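Local structure of discoidin-2 (Dictyostelium discoideum, 2VM9) at residues T22-N25 with A26-V30; V56-K59 with N60-I63; Q79-D83 with H84-V88; T96-N99 with V100-V103. The protein binds galactose and N-acetylgalactosamine as a trimeric, calcium-containing lectin and may take part in spore formation and in building the spore coat. One frame throughout, in Å; residues are numbered along the deposited sequence.

Interaction 1 of 4, residues T22-N25 with A26-V30. With PO4 (phosphate ion), chain G.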
loop_
_atom_site.group_PDB
_atom_site.type_symbol
_atom_site.label_atom_id
_atom_site.label_comp_id
_atom_site.label_asym_id
_atom_site.label_seq_id
_atom_site.Cartn_x
_atom_site.Cartn_y
_atom_site.Cartn_z
ATOM N N THR A 22 9.090 -14.326 22.864
ATOM C CA THR A 22 9.818 -15.599 22.954
ATOM C C THR A 22 8.819 -16.708 22.605
ATOM O O THR A 22 7.585 -16.486 22.671
ATOM C CB THR A 22 10.407 -15.870 24.379
ATOM O OG1 THR A 22 9.334 -16.049 25.329
ATOM C CG2 THR A 22 11.335 -14.707 24.836
ATOM N N ASP A 23 9.365 -17.877 22.257
ATOM C CA ASP A 23 8.577 -19.081 21.912
ATOM C C ASP A 23 9.138 -20.212 22.759
ATOM O O ASP A 23 10.357 -20.390 22.825
ATOM C CB ASP A 23 8.809 -19.494 20.458
ATOM C CG ASP A 23 8.145 -18.574 19.458
ATOM O OD1 ASP A 23 7.195 -17.827 19.830
ATOM O OD2 ASP A 23 8.569 -18.637 18.271
ATOM N N TYR A 24 8.264 -21.008 23.371
ATOM C CA TYR A 24 8.766 -22.166 24.108
ATOM C C TYR A 24 9.717 -22.989 23.229
ATOM O O TYR A 24 10.771 -23.465 23.680
ATOM C CB TYR A 24 7.611 -23.036 24.587
ATOM C CG TYR A 24 8.105 -23.943 25.668
ATOM C CD1 TYR A 24 8.271 -23.455 26.971
ATOM C CD2 TYR A 24 8.426 -25.268 25.395
ATOM C CE1 TYR A 24 8.768 -24.278 27.988
ATOM C CE2 TYR A 24 8.926 -26.108 26.410
ATOM C CZ TYR A 24 9.099 -25.595 27.688
ATOM O OH TYR A 24 9.562 -26.417 28.708
ATOM N N ASN A 25 9.320 -23.148 21.966
ATOM C CA ASN A 25 10.225 -23.521 20.877
ATOM C C ASN A 25 9.421 -23.313 19.594
ATOM O O ASN A 25 8.325 -22.762 19.634
ATOM C CB ASN A 25 10.714 -24.972 21.001
ATOM C CG ASN A 25 9.585 -25.967 21.117
ATOM O OD1 ASN A 25 8.537 -25.823 20.482
ATOM N ND2 ASN A 25 9.791 -26.997 21.937
ATOM N N ALA A 26 9.983 -23.698 18.454
ATOM C CA ALA A 26 9.333 -23.369 17.168
ATOM C C ALA A 26 8.014 -24.117 17.041
ATOM O O ALA A 26 7.097 -23.636 16.386
ATOM C CB ALA A 26 10.272 -23.689 15.972
ATOM N N ASP A 27 7.910 -25.300 17.662
ATOM C CA ASP A 27 6.628 -25.995 17.682
ATOM C C ASP A 27 5.559 -25.347 18.607
ATOM O O ASP A 27 4.442 -25.829 18.667
ATOM C CB ASP A 27 6.804 -27.484 18.000
ATOM C CG ASP A 27 7.188 -28.285 16.780
ATOM O OD1 ASP A 27 6.646 -28.007 15.693
ATOM O OD2 ASP A 27 8.009 -29.212 16.948
ATOM N N HIS A 28 5.903 -24.223 19.251
ATOM C CA HIS A 28 4.926 -23.416 20.007
ATOM C C HIS A 28 4.921 -21.963 19.486
ATOM O O HIS A 28 4.539 -21.036 20.216
ATOM C CB HIS A 28 5.287 -23.389 21.513
ATOM C CG HIS A 28 5.226 -24.731 22.185
ATOM N ND1 HIS A 28 6.188 -25.701 22.000
ATOM C CD2 HIS A 28 4.357 -25.232 23.104
ATOM C CE1 HIS A 28 5.889 -26.763 22.736
ATOM N NE2 HIS A 28 4.780 -26.506 23.413
ATOM N N GLY A 29 5.312 -21.769 18.221
ATOM C CA GLY A 29 5.472 -20.404 17.671
ATOM C C GLY A 29 4.175 -19.711 17.284
ATOM O O GLY A 29 3.095 -20.327 17.300
ATOM N N VAL A 30 4.283 -18.437 16.905
ATOM C CA VAL A 30 3.106 -17.650 16.504
ATOM C C VAL A 30 2.378 -18.243 15.299
ATOM O O VAL A 30 1.202 -17.976 15.104
ATOM C CB VAL A 30 3.451 -16.161 16.198
ATOM C CG1 VAL A 30 4.111 -15.481 17.411
ATOM C CG2 VAL A 30 4.335 -16.047 14.943
HETATM P P PO4 G . 4.132 -29.341 25.344
HETATM O O1 PO4 G . 4.177 -29.522 26.852
HETATM O O2 PO4 G . 3.705 -28.022 25.013
HETATM O O3 PO4 G . 3.172 -30.377 24.797
HETATM O O4 PO4 G . 5.490 -29.685 24.781
HETATM O O HOH W 1 7.016 -17.498 16.532
#
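N25 OD1 takes a nearly straight hydrogen bond from H28 ND1, 2.8 Å away. The donor comes from above the amide's carbonyl plane, whereas the oxygen lies almost exactly in the plane of the imidazole. A second bond runs between the same two residues through the backbone, H28 N to N25 O at 2.9 Å. The asparagine bends back over its own turn because CG sits between the backbone N and the carbonyl carbon (chi1 54°), and its short amide is well suited to this reach. Histidine suits the other side because both its nitrogens are used: ND1 fixes the ring's rotation, and NE2 points at O2 of a phosphate, probably from the crystallisation liquor, in a very short contact. Y24 CB lies over one imidazole face, 3.8 Å from H28 CG, and the tyrosine ring turns its edge to that face in a T-shaped pair with planes 64° apart. F46 also meets this histidine. Further back, water 1 links D23 OD2 (2.6 Å) to V30 N; S20 OG hydrogen-bonds D23 OD1, and K31 of the second subunit forms a salt bridge with OD2. D27 OD1 is bound by A26 N of the third subunit, placing the loop at the trimer interface. N25 to H28 form a type I turn with a short 3-10 segment, in a loop of the discoidin-type beta-sandwich.

Interaction 2 of 4, residues V56-K59 with N60-I63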
loop_
_atom_site.group_PDB
_atom_site.type_symbol
_atom_site.label_atom_id
_atom_site.label_comp_id
_atom_site.label_asym_id
_atom_site.label_seq_id
_atom_site.Cartn_x
_atom_site.Cartn_y
_atom_site.Cartn_z
ATOM N N VAL A 56 9.590 -17.567 28.176
ATOM C CA VAL A 56 9.689 -16.891 29.477
ATOM C C VAL A 56 8.291 -16.588 29.990
ATOM O O VAL A 56 7.425 -16.169 29.232
ATOM C CB VAL A 56 10.485 -15.584 29.294
ATOM C CG1 VAL A 56 10.465 -14.744 30.594
ATOM C CG2 VAL A 56 11.913 -15.935 28.863
ATOM N N LEU A 57 8.080 -16.827 31.283
ATOM C CA LEU A 57 6.812 -16.504 31.912
ATOM C C LEU A 57 7.044 -15.282 32.778
ATOM O O LEU A 57 7.709 -15.348 33.816
ATOM C CB LEU A 57 6.300 -17.670 32.768
ATOM C CG LEU A 57 5.912 -18.932 31.994
ATOM C CD1 LEU A 57 5.564 -20.050 33.014
ATOM C CD2 LEU A 57 4.763 -18.693 30.990
ATOM N N ASP A 58 6.560 -14.159 32.291
ATOM C CA ASP A 58 6.597 -12.905 33.045
ATOM C C ASP A 58 5.548 -11.979 32.438
ATOM O O ASP A 58 4.751 -12.435 31.622
ATOM C CB ASP A 58 8.019 -12.289 33.071
ATOM C CG ASP A 58 8.525 -11.822 31.698
ATOM O OD1 ASP A 58 7.794 -11.868 30.680
ATOM O OD2 ASP A 58 9.715 -11.416 31.659
ATOM N N LYS A 59 5.565 -10.696 32.823
ATOM C CA LYS A 59 4.559 -9.743 32.311
ATOM C C LYS A 59 5.031 -8.949 31.095
ATOM O O LYS A 59 4.375 -7.967 30.688
ATOM C CB LYS A 59 4.146 -8.778 33.427
ATOM C CG LYS A 59 3.510 -9.477 34.581
ATOM C CD LYS A 59 3.148 -8.486 35.687
ATOM C CE LYS A 59 4.355 -8.252 36.635
ATOM N NZ LYS A 59 4.010 -7.171 37.588
ATOM N N ASN A 60 6.119 -9.423 30.480
ATOM C CA ASN A 60 6.795 -8.730 29.370
ATOM C C ASN A 60 6.691 -9.428 28.009
ATOM O O ASN A 60 7.377 -9.029 27.053
ATOM C CB ASN A 60 8.277 -8.607 29.737
ATOM C CG ASN A 60 8.460 -7.844 31.029
ATOM O OD1 ASN A 60 7.871 -6.777 31.199
ATOM N ND2 ASN A 60 9.229 -8.407 31.953
ATOM N N GLN A 61 5.895 -10.494 27.934
ATOM C CA GLN A 61 5.770 -11.248 26.675
ATOM C C GLN A 61 4.725 -10.582 25.784
ATOM O O GLN A 61 3.896 -9.813 26.259
ATOM C CB GLN A 61 5.360 -12.702 26.958
ATOM C CG GLN A 61 6.349 -13.391 27.915
ATOM C CD GLN A 61 7.763 -13.335 27.372
ATOM O OE1 GLN A 61 8.050 -13.822 26.260
ATOM N NE2 GLN A 61 8.660 -12.712 28.135
ATOM N N PHE A 62 4.766 -10.878 24.488
ATOM C CA PHE A 62 3.831 -10.241 23.558
ATOM C C PHE A 62 3.860 -10.950 22.234
ATOM O O PHE A 62 4.803 -11.683 21.949
ATOM C CB PHE A 62 4.208 -8.744 23.310
ATOM C CG PHE A 62 5.657 -8.547 22.872
ATOM C CD1 PHE A 62 6.029 -8.777 21.550
ATOM C CD2 PHE A 62 6.611 -8.107 23.785
ATOM C CE1 PHE A 62 7.384 -8.617 21.141
ATOM C CE2 PHE A 62 7.956 -7.927 23.412
ATOM C CZ PHE A 62 8.348 -8.208 22.076
ATOM N N ILE A 63 2.845 -10.678 21.416
ATOM C CA ILE A 63 2.974 -10.867 19.968
ATOM C C ILE A 63 2.663 -9.519 19.337
ATOM O O ILE A 63 1.653 -8.887 19.676
ATOM C CB ILE A 63 2.005 -11.920 19.383
ATOM C CG1 ILE A 63 2.092 -13.260 20.125
ATOM C CG2 ILE A 63 2.273 -12.106 17.853
ATOM C CD1 ILE A 63 1.026 -14.241 19.664
HETATM O O HOH W 2 3.589 -11.377 29.368
HETATM O O HOH W 3 3.818 -7.800 28.082
#
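An Asx turn, in which an aspartate side chain accepts from the backbone N-H two residues on, shapes the loop between strands 52-53 and 63-67. The aspartate is D58, and its OD1 receives N60 N at 3.0 Å from above the carboxylate plane. The same oxygen is gripped from the opposite face by Q61 NE2 at 2.8 Å, an almost straight bond (172°) on the syn side that lies in the plane of the glutamine amide. The second carboxylate oxygen is used as well: N60 ND2 reaches D58 OD2 at 3.1 Å, again from above its plane, with carboxylate and amide nearly perpendicular. Aspartate suits this place because its short carboxylate offers two acceptor oxygens close to the backbone; with CG between the backbone N and the carbonyl carbon (chi1 66°), they lie over the following peptide, and the three N-H donors probably favour the negative form. Q61 is long enough to bend at chi2 and bring its amide across V56, whose CB packs 3.6 Å from Q61 NE2. The other end of that amide, OE1, accepts from S21 OG and T22 OG1, so the glutamine is held at both ends. Water 2 accepts from Q61 N and lies 2.7 Å from D58 O, and water 3 bridges K59 O and Q61 O. Cross-tied by Q61 to the loop after strand 17-20, the turn leads into strand 63-67, which lies between strands 17-20 and 133-142 in the five-stranded sheet of the discoidin-type sandwich.

Interaction 3 of 4, residues Q79-D83 with H84-V88. With MPD ((4S)-2-methyl-2,4-pentanediol), chain C; PO4 (phosphate ion), chain G.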
loop_
_atom_site.group_PDB
_atom_site.type_symbol
_atom_site.label_atom_id
_atom_site.label_comp_id
_atom_site.label_asym_id
_atom_site.label_seq_id
_atom_site.Cartn_x
_atom_site.Cartn_y
_atom_site.Cartn_z
ATOM N N GLN A 79 -8.292 -16.789 22.786
ATOM C CA GLN A 79 -8.687 -18.113 23.151
ATOM C C GLN A 79 -7.471 -18.709 23.853
ATOM O O GLN A 79 -6.322 -18.281 23.651
ATOM C CB GLN A 79 -9.016 -18.824 21.843
ATOM C CG GLN A 79 -9.644 -20.142 21.898
ATOM C CD GLN A 79 -9.944 -20.606 20.473
ATOM O OE1 GLN A 79 -9.156 -20.345 19.552
ATOM N NE2 GLN A 79 -11.066 -21.291 20.283
ATOM N N GLY A 80 -7.710 -19.704 24.686
ATOM C CA GLY A 80 -6.597 -20.406 25.278
ATOM C C GLY A 80 -6.003 -21.438 24.314
ATOM O O GLY A 80 -6.257 -21.444 23.087
ATOM N N ARG A 81 -5.187 -22.291 24.896
ATOM C CA ARG A 81 -4.489 -23.339 24.146
ATOM C C ARG A 81 -5.387 -24.542 23.929
ATOM O O ARG A 81 -6.025 -25.028 24.878
ATOM C CB ARG A 81 -3.221 -23.750 24.915
ATOM C CG ARG A 81 -2.485 -24.911 24.288
ATOM C CD ARG A 81 -1.090 -25.112 24.909
ATOM N NE ARG A 81 -0.512 -26.314 24.331
ATOM C CZ ARG A 81 0.686 -26.800 24.612
ATOM N NH1 ARG A 81 1.482 -26.162 25.477
ATOM N NH2 ARG A 81 1.092 -27.925 24.006
ATOM N N GLY A 82 -5.419 -25.067 22.703
ATOM C CA GLY A 82 -6.357 -26.173 22.410
ATOM C C GLY A 82 -6.056 -27.518 23.071
ATOM O O GLY A 82 -6.991 -28.251 23.426
ATOM N N ASP A 83 -4.778 -27.837 23.280
ATOM C CA ASP A 83 -4.348 -29.192 23.626
ATOM C C ASP A 83 -3.808 -29.362 25.062
ATOM O O ASP A 83 -3.423 -30.476 25.456
ATOM C CB ASP A 83 -3.301 -29.686 22.620
ATOM C CG ASP A 83 -2.055 -28.815 22.581
ATOM O OD1 ASP A 83 -2.174 -27.577 22.428
ATOM O OD2 ASP A 83 -0.963 -29.377 22.704
ATOM N N HIS A 84 -3.765 -28.275 25.830
ATOM C CA HIS A 84 -3.352 -28.336 27.260
ATOM C C HIS A 84 -4.009 -27.196 28.025
ATOM O O HIS A 84 -4.443 -26.235 27.417
ATOM C CB HIS A 84 -1.840 -28.294 27.431
ATOM C CG HIS A 84 -1.196 -29.601 27.126
ATOM N ND1 HIS A 84 -1.522 -30.758 27.810
ATOM C CD2 HIS A 84 -0.310 -29.965 26.168
ATOM C CE1 HIS A 84 -0.831 -31.770 27.305
ATOM N NE2 HIS A 84 -0.098 -31.316 26.303
ATOM N N ASP A 85 -4.068 -27.321 29.349
ATOM C CA ASP A 85 -4.791 -26.361 30.185
ATOM C C ASP A 85 -3.943 -25.117 30.442
ATOM O O ASP A 85 -3.459 -24.896 31.556
ATOM C CB ASP A 85 -5.170 -27.015 31.523
ATOM C CG ASP A 85 -6.247 -28.071 31.379
ATOM O OD1 ASP A 85 -6.934 -28.149 30.333
ATOM O OD2 ASP A 85 -6.452 -28.791 32.359
ATOM N N GLN A 86 -3.765 -24.314 29.395
ATOM C CA GLN A 86 -2.995 -23.069 29.494
ATOM C C GLN A 86 -3.783 -22.020 28.768
ATOM O O GLN A 86 -4.334 -22.294 27.686
ATOM C CB GLN A 86 -1.643 -23.211 28.795
ATOM C CG GLN A 86 -0.770 -24.276 29.420
ATOM C CD GLN A 86 0.403 -24.675 28.540
ATOM O OE1 GLN A 86 0.589 -24.173 27.415
ATOM N NE2 GLN A 86 1.207 -25.589 29.061
ATOM N N TRP A 87 -3.858 -20.819 29.339
ATOM C CA TRP A 87 -4.592 -19.730 28.693
ATOM C C TRP A 87 -4.206 -18.396 29.337
ATOM O O TRP A 87 -3.811 -18.349 30.511
ATOM C CB TRP A 87 -6.137 -19.930 28.738
ATOM C CG TRP A 87 -6.720 -20.275 30.094
ATOM C CD1 TRP A 87 -7.055 -19.397 31.104
ATOM C CD2 TRP A 87 -7.077 -21.579 30.554
ATOM N NE1 TRP A 87 -7.619 -20.090 32.168
ATOM C CE2 TRP A 87 -7.628 -21.432 31.859
ATOM C CE3 TRP A 87 -6.984 -22.876 29.984
ATOM C CZ2 TRP A 87 -8.061 -22.537 32.624
ATOM C CZ3 TRP A 87 -7.456 -23.974 30.732
ATOM C CH2 TRP A 87 -7.987 -23.784 32.042
ATOM N N VAL A 88 -4.285 -17.326 28.556
ATOM C CA VAL A 88 -4.048 -16.001 29.105
ATOM C C VAL A 88 -5.323 -15.488 29.744
ATOM O O VAL A 88 -6.364 -15.465 29.102
ATOM C CB VAL A 88 -3.522 -15.064 28.003
ATOM C CG1 VAL A 88 -3.484 -13.608 28.485
ATOM C CG2 VAL A 88 -2.131 -15.577 27.555
HETATM C C1 MPD C . 6.588 -26.696 30.795
HETATM C C2 MPD C . 5.732 -27.071 29.588
HETATM O O2 MPD C . 4.499 -27.675 30.091
HETATM C CM MPD C . 6.459 -28.061 28.672
HETATM C C3 MPD C . 5.385 -25.764 28.878
HETATM C C4 MPD C . 4.673 -25.916 27.532
HETATM O O4 MPD C . 3.448 -26.609 27.687
HETATM C C5 MPD C . 4.424 -24.530 26.954
HETATM P P PO4 G . 4.132 -29.341 25.344
HETATM O O1 PO4 G . 4.177 -29.522 26.852
HETATM O O2 PO4 G . 3.705 -28.022 25.013
HETATM O O3 PO4 G . 3.172 -30.377 24.797
HETATM O O4 PO4 G . 5.490 -29.685 24.781
HETATM O O HOH W 4 -5.703 -17.062 26.199
#
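H84 sets the CD2 edge of its imidazole on one face of the R81 guanidinium, CD2 lying 3.3 Å from R81 NH2 with the two planes 85° apart. Under that edge the arginine is extended from CG to NE, with CG anti to the backbone N (chi1 175°), and this reach lets one planar group serve several acceptors along its rim. D83 is held side-on: R81 NE binds D83 OD1 at 2.8 Å and R81 NH2 binds D83 OD2 at 2.8 Å, a two-point salt bridge that fixes the rotation of the guanidinium. E50 N adds a second donor to D83 OD1. R81 NH1 turns the other way, to Q86 OE1 at 2.9 Å, which also accepts from S146 OG. That glutamine runs alongside the arginine, and its NE2 binds O4 of an MPD molecule at 2.8 Å. Both terminal nitrogens of R81 also bind O2 of a phosphate, NH2 at 2.8 Å. Both small molecules probably come from the crystallisation liquor. At the loop's base R81 N bonds to Q86 O at 2.9 Å, and beside it G80 CA packs on W87 CB at 3.5 Å, a close approach that glycine, with no side chain, permits. R81, G82 and D83 make a predicted RGD cell-attachment motif, but its two charges are here paired with each other. The loop joins strands of the two facing sheets, and the polar groups of R81 and Q86 gather the phosphate and MPD at a loop-bearing end of the discoidin-type sandwich.

Interaction 4 of 4, residues T96-N99 with V100-V103; sequences TLDN and VNWV
V100 begins the second half of a tight hairpin loop, its backbone N bound to D98 OD1 at 2.8 Å from above the carboxylate plane, which closes an Asx turn. Where the chain turns into V100, N99 takes the left-handed backbone conformation that asparagine tolerates well, and its ND2 binds N13 of the second subunit, so the loop also belongs to the trimer interface. N101 follows with two bonds to D98. Its N reaches D98 OD1 at 2.7 Å, and its ND2 reaches D98 OD2 at 2.9 Å, both on the syn side and close to the carboxylate plane, so the asparagine matches the carboxylate with a backbone and a side-chain donor. Behind these bonds N101 O is gripped by T96 OG1, a donor 2.7 Å away, and by water 5, which also accepts a hydrogen bond from L97 N. Threonine fits this spot because it can show two characters: OG1, anti to the backbone N (chi1 -177°), serves the carbonyl, while its carbon side meets W102, the residue after N101, where strand 102-112 gets under way. T96 CB lies 3.6 Å from the centroid of the five-membered ring of W102, 7° off its normal, a CH-pi contact over the face, and T96 CG2 sits 3.4 Å from both CE2 and CZ2. The chemistry divides neatly: one carboxylate collects three N-H donors, which probably stabilise its negative charge, while a threonine anchors the turn's carbonyl and lays its hydrocarbon flank on an indole.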
loop_
_atom_site.group_PDB
_atom_site.type_symbol
_atom_site.label_atom_id
_atom_site.label_comp_id
_atom_site.label_asym_id
_atom_site.label_seq_id
_atom_site.Cartn_x
_atom_site.Cartn_y
_atom_site.Cartn_z
ATOM N N THR A 96 0.559 1.251 17.340
ATOM C CA THR A 96 1.259 2.371 16.731
ATOM C C THR A 96 0.695 2.623 15.352
ATOM O O THR A 96 0.417 1.706 14.571
ATOM C CB THR A 96 2.803 2.135 16.640
ATOM O OG1 THR A 96 3.444 3.306 16.093
ATOM C CG2 THR A 96 3.113 0.882 15.766
ATOM N N LEU A 97 0.541 3.902 15.052
ATOM C CA LEU A 97 0.152 4.298 13.702
ATOM C C LEU A 97 1.401 4.561 12.835
ATOM O O LEU A 97 1.452 4.125 11.677
ATOM C CB LEU A 97 -0.785 5.513 13.742
ATOM C CG LEU A 97 -1.269 6.039 12.383
ATOM C CD1 LEU A 97 -1.991 4.978 11.532
ATOM C CD2 LEU A 97 -2.159 7.276 12.604
ATOM N N ASP A 98 2.405 5.231 13.389
ATOM C CA ASP A 98 3.592 5.602 12.589
ATOM C C ASP A 98 4.783 4.640 12.711
ATOM O O ASP A 98 5.829 4.847 12.067
ATOM C CB ASP A 98 4.049 7.032 12.922
ATOM C CG ASP A 98 4.422 7.210 14.391
ATOM O OD1 ASP A 98 4.623 6.207 15.133
ATOM O OD2 ASP A 98 4.526 8.386 14.820
ATOM N N ASN A 99 4.627 3.594 13.527
ATOM C CA ASN A 99 5.713 2.621 13.781
ATOM C C ASN A 99 6.961 3.218 14.458
ATOM O O ASN A 99 8.048 2.657 14.393
ATOM C CB ASN A 99 6.094 1.859 12.511
ATOM C CG ASN A 99 4.961 0.999 12.001
ATOM O OD1 ASN A 99 4.467 1.202 10.893
ATOM N ND2 ASN A 99 4.539 0.034 12.811
ATOM N N VAL A 100 6.769 4.351 15.124
ATOM C CA VAL A 100 7.809 4.992 15.901
ATOM C C VAL A 100 7.265 5.190 17.325
ATOM O O VAL A 100 7.893 4.791 18.300
ATOM C CB VAL A 100 8.197 6.356 15.286
ATOM C CG1 VAL A 100 9.160 7.108 16.229
ATOM C CG2 VAL A 100 8.784 6.182 13.860
ATOM N N ASN A 101 6.083 5.798 17.414
ATOM C CA ASN A 101 5.433 6.112 18.678
ATOM C C ASN A 101 4.330 5.107 18.975
ATOM O O ASN A 101 3.374 4.978 18.208
ATOM C CB ASN A 101 4.865 7.533 18.635
ATOM C CG ASN A 101 5.954 8.575 18.403
ATOM O OD1 ASN A 101 6.800 8.811 19.277
ATOM N ND2 ASN A 101 5.978 9.158 17.199
ATOM N N TRP A 102 4.499 4.394 20.086
ATOM C CA TRP A 102 3.527 3.403 20.539
ATOM C C TRP A 102 2.684 3.971 21.661
ATOM O O TRP A 102 3.181 4.749 22.482
ATOM C CB TRP A 102 4.226 2.150 21.029
ATOM C CG TRP A 102 4.735 1.312 19.913
ATOM C CD1 TRP A 102 5.822 1.565 19.097
ATOM C CD2 TRP A 102 4.149 0.099 19.440
ATOM N NE1 TRP A 102 5.940 0.565 18.159
ATOM C CE2 TRP A 102 4.937 -0.353 18.352
ATOM C CE3 TRP A 102 3.047 -0.667 19.844
ATOM C CZ2 TRP A 102 4.654 -1.534 17.663
ATOM C CZ3 TRP A 102 2.768 -1.844 19.162
ATOM C CH2 TRP A 102 3.559 -2.257 18.066
ATOM N N VAL A 103 1.407 3.618 21.660
ATOM C CA VAL A 103 0.523 4.015 22.729
ATOM C C VAL A 103 -0.157 2.804 23.315
ATOM O O VAL A 103 -0.296 1.781 22.660
ATOM C CB VAL A 103 -0.517 5.060 22.292
ATOM C CG1 VAL A 103 0.184 6.323 21.768
ATOM C CG2 VAL A 103 -1.446 4.508 21.266
HETATM O O HOH W 5 1.536 6.255 16.330
#

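From the N terminus, interaction 1 closes a turn in the long loop after strand 17-20, interaction 2 the loop between strands 52-53 and 63-67, interaction 3 the connection from strand 70-79 to 87-96, and interaction 4 the hairpin from 87-96 to 102-112. They follow in series; none nests or crosses. Interactions 1 and 2 also touch where V30 CG1 packs 3.9 Å from I63 CG2, and interactions 1 and 3 share the phosphate, with H28 beside R81. These three cluster at one end of the sandwich. Interaction 4 touches none of the others, though strand 87-96 joins it to interaction 3. Interactions 1 and 4 both meet the second subunit.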